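Local atomic coordinates of pectate lyase (Cellvibrio cellulosa, PDB entry 1GXM), a protein that cleaves polygalacturonate (pectate) chains by anti-beta-elimination, here represented by the catalytic module of a family 10 polysaccharide lyase. Residues F246-T257 against I268-Y278. Numbering follows the deposited sequence.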
ATOM      1  N   PHE A 246       9.927  -8.619  10.381  1.00  8.44           N
ATOM      2  CA  PHE A 246       8.592  -9.040  10.780  1.00  8.43           C
ATOM      3  C   PHE A 246       8.662 -10.287  11.640  1.00  8.79           C
ATOM      4  O   PHE A 246       7.883 -10.464  12.574  1.00  9.71           O
ATOM      5  CB  PHE A 246       7.719  -9.310   9.570  1.00  8.06           C
ATOM      6  CG  PHE A 246       6.929  -8.122   9.139  1.00  7.98           C
ATOM      7  CD1 PHE A 246       5.818  -7.748   9.861  1.00  8.36           C
ATOM      8  CD2 PHE A 246       7.301  -7.362   8.045  1.00  8.09           C
ATOM      9  CE1 PHE A 246       5.093  -6.653   9.513  1.00  8.13           C
ATOM     10  CE2 PHE A 246       6.559  -6.276   7.683  1.00  7.83           C
ATOM     11  CZ  PHE A 246       5.467  -5.907   8.416  1.00  8.46           C
ATOM     12  N   ASN A 247       9.613 -11.152  11.308  1.00  9.89           N
ATOM     13  CA  ASN A 247       9.753 -12.453  11.946  1.00 10.17           C
ATOM     14  C   ASN A 247      10.677 -12.449  13.135  1.00 11.53           C
ATOM     15  O   ASN A 247      11.065 -13.516  13.600  1.00 12.26           O
ATOM     16  CB  ASN A 247      10.223 -13.482  10.925  1.00 10.21           C
ATOM     17  CG  ASN A 247      10.046 -14.886  11.395  1.00 12.99           C
ATOM     18  OD1 ASN A 247       9.019 -15.231  11.941  1.00 15.20           O
ATOM     19  ND2 ASN A 247      11.053 -15.710  11.159  1.00 15.16           N
ATOM     20  N   SER A 248      11.036 -11.273  13.631  1.00 11.42           N
ATOM     21  CA  SER A 248      11.954 -11.166  14.747  1.00 12.34           C
ATOM     22  C   SER A 248      11.192 -11.007  16.041  1.00 12.07           C
ATOM     23  O   SER A 248      10.228 -10.263  16.109  1.00 11.35           O
ATOM     24  CB  SER A 248      12.836  -9.941  14.597  1.00 13.15           C
ATOM     25  OG  SER A 248      13.640  -9.743  15.745  1.00 15.41           O
ATOM     26  N   PRO A 249      11.650 -11.671  17.087  1.00 13.22           N
ATOM     27  CA  PRO A 249      11.012 -11.523  18.389  1.00 13.92           C
ATOM     28  C   PRO A 249      11.265 -10.141  18.994  1.00 13.74           C
ATOM     29  O   PRO A 249      10.638  -9.791  19.986  1.00 14.27           O
ATOM     30  CB  PRO A 249      11.679 -12.623  19.237  1.00 14.82           C
ATOM     31  CG  PRO A 249      12.796 -13.081  18.531  1.00 15.59           C
ATOM     32  CD  PRO A 249      12.764 -12.623  17.115  1.00 13.97           C
ATOM     33  N   ARG A 250      12.162  -9.367  18.403  1.00 13.51           N
ATOM     34  CA  ARG A 250      12.305  -7.975  18.827  1.00 13.77           C
ATOM     35  C   ARG A 250      11.244  -7.089  18.158  1.00 12.16           C
ATOM     36  O   ARG A 250      11.154  -5.904  18.450  1.00 12.82           O
ATOM     37  CB  ARG A 250      13.693  -7.432  18.556  1.00 15.81           C
ATOM     38  CG  ARG A 250      14.003  -7.262  17.130  1.00 18.40           C
ATOM     39  CD  ARG A 250      15.488  -7.129  16.803  1.00 21.70           C
ATOM     40  NE  ARG A 250      15.667  -6.653  15.431  1.00 23.22           N
ATOM     41  CZ  ARG A 250      15.555  -5.380  15.048  1.00 22.71           C
ATOM     42  NH1 ARG A 250      15.292  -4.430  15.939  1.00 20.35           N
ATOM     43  NH2 ARG A 250      15.734  -5.060  13.767  1.00 23.40           N
ATOM     44  N   THR A 251      10.462  -7.674  17.256  1.00 10.88           N
ATOM     45  CA  THR A 251       9.385  -6.984  16.553  1.00 10.18           C
ATOM     46  C   THR A 251       8.036  -7.497  16.992  1.00  9.08           C
ATOM     47  O   THR A 251       7.233  -6.738  17.486  1.00 10.89           O
ATOM     48  CB  THR A 251       9.540  -7.158  15.068  1.00  9.10           C
ATOM     49  OG1 THR A 251      10.772  -6.546  14.668  1.00  9.75           O
ATOM     50  CG2 THR A 251       8.448  -6.435  14.307  1.00  9.24           C
ATOM     51  N   TYR A 252       7.759  -8.786  16.834  1.00  9.83           N
ATOM     52  CA  TYR A 252       6.467  -9.252  17.267  1.00 10.33           C
ATOM     53  C   TYR A 252       6.446  -9.385  18.763  1.00  9.88           C
ATOM     54  O   TYR A 252       7.474  -9.518  19.411  1.00  9.90           O
ATOM     55  CB  TYR A 252       6.061 -10.570  16.603  1.00 10.64           C
ATOM     56  CG  TYR A 252       6.991 -11.734  16.754  1.00 11.07           C
ATOM     57  CD1 TYR A 252       7.136 -12.404  17.967  1.00 11.46           C
ATOM     58  CD2 TYR A 252       7.700 -12.203  15.673  1.00 12.87           C
ATOM     59  CE1 TYR A 252       7.982 -13.501  18.089  1.00 12.01           C
ATOM     60  CE2 TYR A 252       8.525 -13.286  15.786  1.00 13.46           C
ATOM     61  CZ  TYR A 252       8.696 -13.919  16.987  1.00 13.08           C
ATOM     62  OH  TYR A 252       9.530 -15.005  17.072  1.00 15.40           O
ATOM     63  N   LEU A 253       5.235  -9.335  19.288  1.00  9.82           N
ATOM     64  CA  LEU A 253       4.960  -9.509  20.700  1.00  9.81           C
ATOM     65  C   LEU A 253       4.340 -10.890  20.809  1.00  9.91           C
ATOM     66  O   LEU A 253       3.203 -11.118  20.406  1.00  9.80           O
ATOM     67  CB  LEU A 253       4.001  -8.436  21.202  1.00 10.18           C
ATOM     68  CG  LEU A 253       3.508  -8.624  22.637  1.00 11.08           C
ATOM     69  CD1 LEU A 253       4.627  -8.489  23.630  1.00 14.28           C
ATOM     70  CD2 LEU A 253       2.388  -7.641  22.950  1.00 11.29           C
ATOM     71  N   GLU A 254       5.110 -11.825  21.340  1.00 11.25           N
ATOM     72  CA  GLU A 254       4.684 -13.200  21.385  1.00 12.03           C
ATOM     73  C   GLU A 254       3.839 -13.456  22.620  1.00 11.72           C
ATOM     74  O   GLU A 254       4.127 -12.944  23.680  1.00 13.66           O
ATOM     75  CB  GLU A 254       5.889 -14.124  21.341  1.00 13.09           C
ATOM     76  CG  GLU A 254       5.464 -15.579  21.141  1.00 14.83           C
ATOM     77  CD  GLU A 254       6.560 -16.480  20.606  1.00 15.23           C
ATOM     78  OE1 GLU A 254       7.743 -16.159  20.814  1.00 16.53           O
ATOM     79  OE2 GLU A 254       6.202 -17.510  19.984  1.00 15.81           O
ATOM     80  N   GLY A 255       2.781 -14.217  22.420  1.00 11.67           N
ATOM     81  CA  GLY A 255       1.840 -14.554  23.476  1.00 11.78           C
ATOM     82  C   GLY A 255       0.683 -13.585  23.626  1.00 11.58           C
ATOM     83  O   GLY A 255      -0.042 -13.639  24.608  1.00 12.67           O
ATOM     84  N   TYR A 256       0.506 -12.695  22.647  1.00 11.06           N
ATOM     85  CA  TYR A 256      -0.524 -11.661  22.690  1.00 10.81           C
ATOM     86  C   TYR A 256      -1.199 -11.544  21.341  1.00  9.90           C
ATOM     87  O   TYR A 256      -0.653 -11.932  20.321  1.00 10.07           O
ATOM     88  CB  TYR A 256       0.083 -10.300  23.079  1.00 11.14           C
ATOM     89  CG  TYR A 256       0.595 -10.299  24.497  1.00 13.74           C
ATOM     90  CD1 TYR A 256       1.840 -10.844  24.779  1.00 16.19           C
ATOM     91  CD2 TYR A 256      -0.167  -9.827  25.550  1.00 16.17           C
ATOM     92  CE1 TYR A 256       2.348 -10.907  26.046  1.00 19.05           C
ATOM     93  CE2 TYR A 256       0.357  -9.901  26.869  1.00 19.04           C
ATOM     94  CZ  TYR A 256       1.618 -10.445  27.069  1.00 19.13           C
ATOM     95  OH  TYR A 256       2.193 -10.545  28.336  1.00 22.49           O
ATOM     96  N   THR A 257      -2.371 -10.953  21.360  1.00  9.65           N
ATOM     97  CA  THR A 257      -3.083 -10.607  20.160  1.00  9.87           C
ATOM     98  C   THR A 257      -3.779  -9.278  20.377  1.00  9.46           C
ATOM     99  O   THR A 257      -4.006  -8.856  21.506  1.00 10.02           O
ATOM    100  CB  THR A 257      -4.048 -11.733  19.804  1.00 10.73           C
ATOM    101  OG1 THR A 257      -4.375 -11.663  18.406  1.00 12.53           O
ATOM    102  CG2 THR A 257      -5.353 -11.650  20.583  1.00 12.05           C
ATOM    103  N   ILE A 268      -4.820  -5.175  23.801  1.00 10.25           N
ATOM    104  CA  ILE A 268      -3.643  -6.026  23.695  1.00 10.53           C
ATOM    105  C   ILE A 268      -3.755  -7.050  24.790  1.00 11.35           C
ATOM    106  O   ILE A 268      -3.564  -6.754  25.974  1.00 12.42           O
ATOM    107  CB  ILE A 268      -2.359  -5.210  23.815  1.00 10.86           C
ATOM    108  CG1 ILE A 268      -2.295  -4.191  22.664  1.00 11.73           C
ATOM    109  CG2 ILE A 268      -1.132  -6.152  23.797  1.00 11.70           C
ATOM    110  CD1 ILE A 268      -1.209  -3.148  22.812  1.00 13.11           C
ATOM    111  N   VAL A 269      -4.121  -8.250  24.384  1.00 11.27           N
ATOM    112  CA  VAL A 269      -4.498  -9.272  25.351  1.00 12.19           C
ATOM    113  C   VAL A 269      -3.742 -10.561  25.133  1.00 12.45           C
ATOM    114  O   VAL A 269      -3.338 -10.864  24.029  1.00 11.49           O
ATOM    115  CB  VAL A 269      -6.014  -9.542  25.311  1.00 13.26           C
ATOM    116  CG1 VAL A 269      -6.767  -8.275  25.648  1.00 14.61           C
ATOM    117  CG2 VAL A 269      -6.451 -10.109  23.984  1.00 13.67           C
ATOM    118  N   PRO A 270      -3.513 -11.323  26.185  1.00 13.29           N
ATOM    119  CA  PRO A 270      -2.862 -12.613  26.032  1.00 14.19           C
ATOM    120  C   PRO A 270      -3.625 -13.569  25.136  1.00 14.18           C
ATOM    121  O   PRO A 270      -4.860 -13.637  25.136  1.00 15.14           O
ATOM    122  CB  PRO A 270      -2.827 -13.157  27.454  1.00 14.79           C
ATOM    123  CG  PRO A 270      -2.934 -12.008  28.315  1.00 15.87           C
ATOM    124  CD  PRO A 270      -3.792 -11.015  27.602  1.00 14.64           C
ATOM    125  N   ARG A 271      -2.848 -14.282  24.347  1.00 13.96           N
ATOM    126  CA  ARG A 271      -3.342 -15.375  23.524  1.00 14.31           C
ATOM    127  C   ARG A 271      -2.166 -16.319  23.312  1.00 14.67           C
ATOM    128  O   ARG A 271      -1.196 -16.002  22.617  1.00 13.23           O
ATOM    129  CB  ARG A 271      -3.873 -14.875  22.192  1.00 14.64           C
ATOM    130  CG  ARG A 271      -4.430 -15.987  21.316  1.00 14.42           C
ATOM    131  CD  ARG A 271      -5.093 -15.503  20.036  1.00 17.00           C
ATOM    132  NE  ARG A 271      -5.431 -16.628  19.158  1.00 17.63           N
ATOM    133  CZ  ARG A 271      -6.317 -16.595  18.158  1.00 17.50           C
ATOM    134  NH1 ARG A 271      -7.007 -15.503  17.901  1.00 18.72           N
ATOM    135  NH2 ARG A 271      -6.525 -17.688  17.429  1.00 17.74           N
ATOM    136  N   ALA A 272      -2.238 -17.482  23.945  1.00 15.94           N
ATOM    137  CA  ALA A 272      -1.151 -18.439  23.928  1.00 16.50           C
ATOM    138  C   ALA A 272      -0.767 -18.793  22.508  1.00 16.24           C
ATOM    139  O   ALA A 272      -1.611 -19.123  21.679  1.00 16.49           O
ATOM    140  CB  ALA A 272      -1.554 -19.703  24.698  1.00 17.84           C
ATOM    141  N   GLY A 273       0.535 -18.715  22.244  1.00 15.71           N
ATOM    142  CA  GLY A 273       1.088 -19.142  20.972  1.00 16.82           C
ATOM    143  C   GLY A 273       0.763 -18.231  19.810  1.00 17.71           C
ATOM    144  O   GLY A 273       0.888 -18.649  18.655  1.00 21.16           O
ATOM    145  N   SER A 274       0.309 -17.018  20.117  1.00 16.39           N
ATOM    146  CA  SER A 274      -0.038 -15.996  19.129  1.00 16.45           C
ATOM    147  C   SER A 274       1.095 -14.989  19.085  1.00 15.02           C
ATOM    148  O   SER A 274       1.868 -14.861  20.011  1.00 16.62           O
ATOM    149  CB  SER A 274      -1.342 -15.306  19.540  1.00 17.48           C
ATOM    150  OG  SER A 274      -1.600 -14.114  18.795  1.00 20.51           O
ATOM    151  N   LYS A 275       1.196 -14.285  17.971  1.00 13.00           N
ATOM    152  CA  LYS A 275       2.114 -13.166  17.840  1.00 13.07           C
ATOM    153  C   LYS A 275       1.323 -11.966  17.374  1.00 12.20           C
ATOM    154  O   LYS A 275       0.469 -12.075  16.499  1.00 13.65           O
ATOM    155  CB  LYS A 275       3.172 -13.514  16.817  1.00 13.27           C
ATOM    156  CG  LYS A 275       4.119 -14.620  17.278  1.00 14.68           C
ATOM    157  CD  LYS A 275       5.056 -15.045  16.140  1.00 15.45           C
ATOM    158  CE  LYS A 275       5.959 -16.164  16.577  1.00 17.48           C
ATOM    159  NZ  LYS A 275       6.847 -16.640  15.488  1.00 19.56           N
ATOM    160  N   MET A 276       1.636 -10.827  17.952  1.00 10.19           N
ATOM    161  CA  MET A 276       1.026  -9.553  17.605  1.00  9.40           C
ATOM    162  C   MET A 276       2.112  -8.644  17.069  1.00  9.05           C
ATOM    163  O   MET A 276       3.247  -8.645  17.534  1.00 10.22           O
ATOM    164  CB  MET A 276       0.378  -8.899  18.822  1.00  9.70           C
ATOM    165  CG  MET A 276      -0.503  -7.730  18.482  1.00 10.28           C
ATOM    166  SD  MET A 276      -0.934  -6.745  19.905  1.00 11.86           S
ATOM    167  CE  MET A 276       0.539  -5.692  20.007  1.00 12.78           C
ATOM    168  N   TRP A 277       1.725  -7.820  16.116  1.00  7.98           N
ATOM    169  CA  TRP A 277       2.584  -6.752  15.642  1.00  8.21           C
ATOM    170  C   TRP A 277       1.958  -5.432  16.002  1.00  8.45           C
ATOM    171  O   TRP A 277       0.743  -5.277  16.000  1.00  9.04           O
ATOM    172  CB  TRP A 277       2.788  -6.839  14.116  1.00  8.48           C
ATOM    173  CG  TRP A 277       3.668  -7.978  13.744  1.00  8.36           C
ATOM    174  CD1 TRP A 277       5.004  -7.936  13.517  1.00  9.79           C
ATOM    175  CD2 TRP A 277       3.282  -9.360  13.629  1.00  8.07           C
ATOM    176  NE1 TRP A 277       5.480  -9.195  13.250  1.00  8.47           N
ATOM    177  CE2 TRP A 277       4.439 -10.084  13.298  1.00  8.34           C
ATOM    178  CE3 TRP A 277       2.072 -10.046  13.718  1.00  8.73           C
ATOM    179  CZ2 TRP A 277       4.432 -11.446  13.092  1.00  9.51           C
ATOM    180  CZ3 TRP A 277       2.066 -11.402  13.496  1.00 10.50           C
ATOM    181  CH2 TRP A 277       3.240 -12.089  13.188  1.00 10.70           C
ATOM    182  N   TYR A 278       2.805  -4.468  16.328  1.00  7.86           N
ATOM    183  CA  TYR A 278       2.352  -3.115  16.523  1.00  7.49           C
ATOM    184  C   TYR A 278       2.182  -2.395  15.198  1.00  7.39           C
ATOM    185  O   TYR A 278       2.865  -2.680  14.214  1.00  7.71           O
ATOM    186  CB  TYR A 278       3.328  -2.339  17.389  1.00  7.32           C
ATOM    187  CG  TYR A 278       3.373  -2.829  18.812  1.00  8.38           C
ATOM    188  CD1 TYR A 278       4.219  -3.856  19.193  1.00  9.26           C
ATOM    189  CD2 TYR A 278       2.559  -2.270  19.776  1.00  8.92           C
ATOM    190  CE1 TYR A 278       4.247  -4.298  20.503  1.00  9.78           C
ATOM    191  CE2 TYR A 278       2.573  -2.717  21.081  1.00 10.30           C
ATOM    192  CZ  TYR A 278       3.424  -3.717  21.437  1.00 10.76           C
ATOM    193  OH  TYR A 278       3.428  -4.144  22.744  1.00 13.94           O
TER
HETATM  194  O   HOH W   1       6.795 -14.817  13.367  1.00 21.07           O
HETATM  195  O   HOH W   2      -6.550 -12.737  17.394  1.00 21.91           O
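Gly255 N donates to Ser274 O at 2.7 Å, and Gly255 O takes Arg271 N, so one glycine serves both arms of the second segment. Here both chains turn a corner through type II turns, the first at Glu254 and Gly255, the second at Ala272 and Gly273. OG of Ser274, anti to its own N, donates to Tyr256 O from above the carbonyl plane (2.8 Å). Past the corners, Thr257 and Val269 exchange two bonds, their CG2 methyls meeting. Before them, Leu253 and Met276 form an antiparallel hydrogen-bonded pair, with Leu253 N reaching Met276 O at 2.7 Å.

The indole NE1 of Trp277 donates to the backbone O of Phe246, 2.8 Å away, where the chain leaves helix 233-246. The bond lies in the indole plane and meets a lone pair of the carbonyl, fixing how the ring is turned. The Phe246 ring brings its edge to the same nitrogen, the two ring planes being inclined at 54°. CG2 of Thr251 reaches the indole edge at CD1 (3.8 Å), while CB of Tyr252 lies over one indole face. With CG wedged between backbone N and carbonyl carbon (chi1 56°), the Tyr252 ring offers a face to the extended Lys275 chain, whose CD sits 3.6 Å from the ring centroid, almost on the normal: a CH-pi contact. A water links NZ of Lys275 to OD1 of Asn247; Glu254 OE2 stays 4.6 Å from NZ of Lys275, not a salt bridge, though the opposite charges probably attract weakly.

Two antiparallel pairings thus meet at the corners, one of them the 256-258/268-271 hairpin. This structural packing joins the end of helix 233-246 to strand 274-278: Phe246 packs on helix 219-226, Trp277 rests against helix 318-329, and its backbone bonds to Gly316 in strand 315-316.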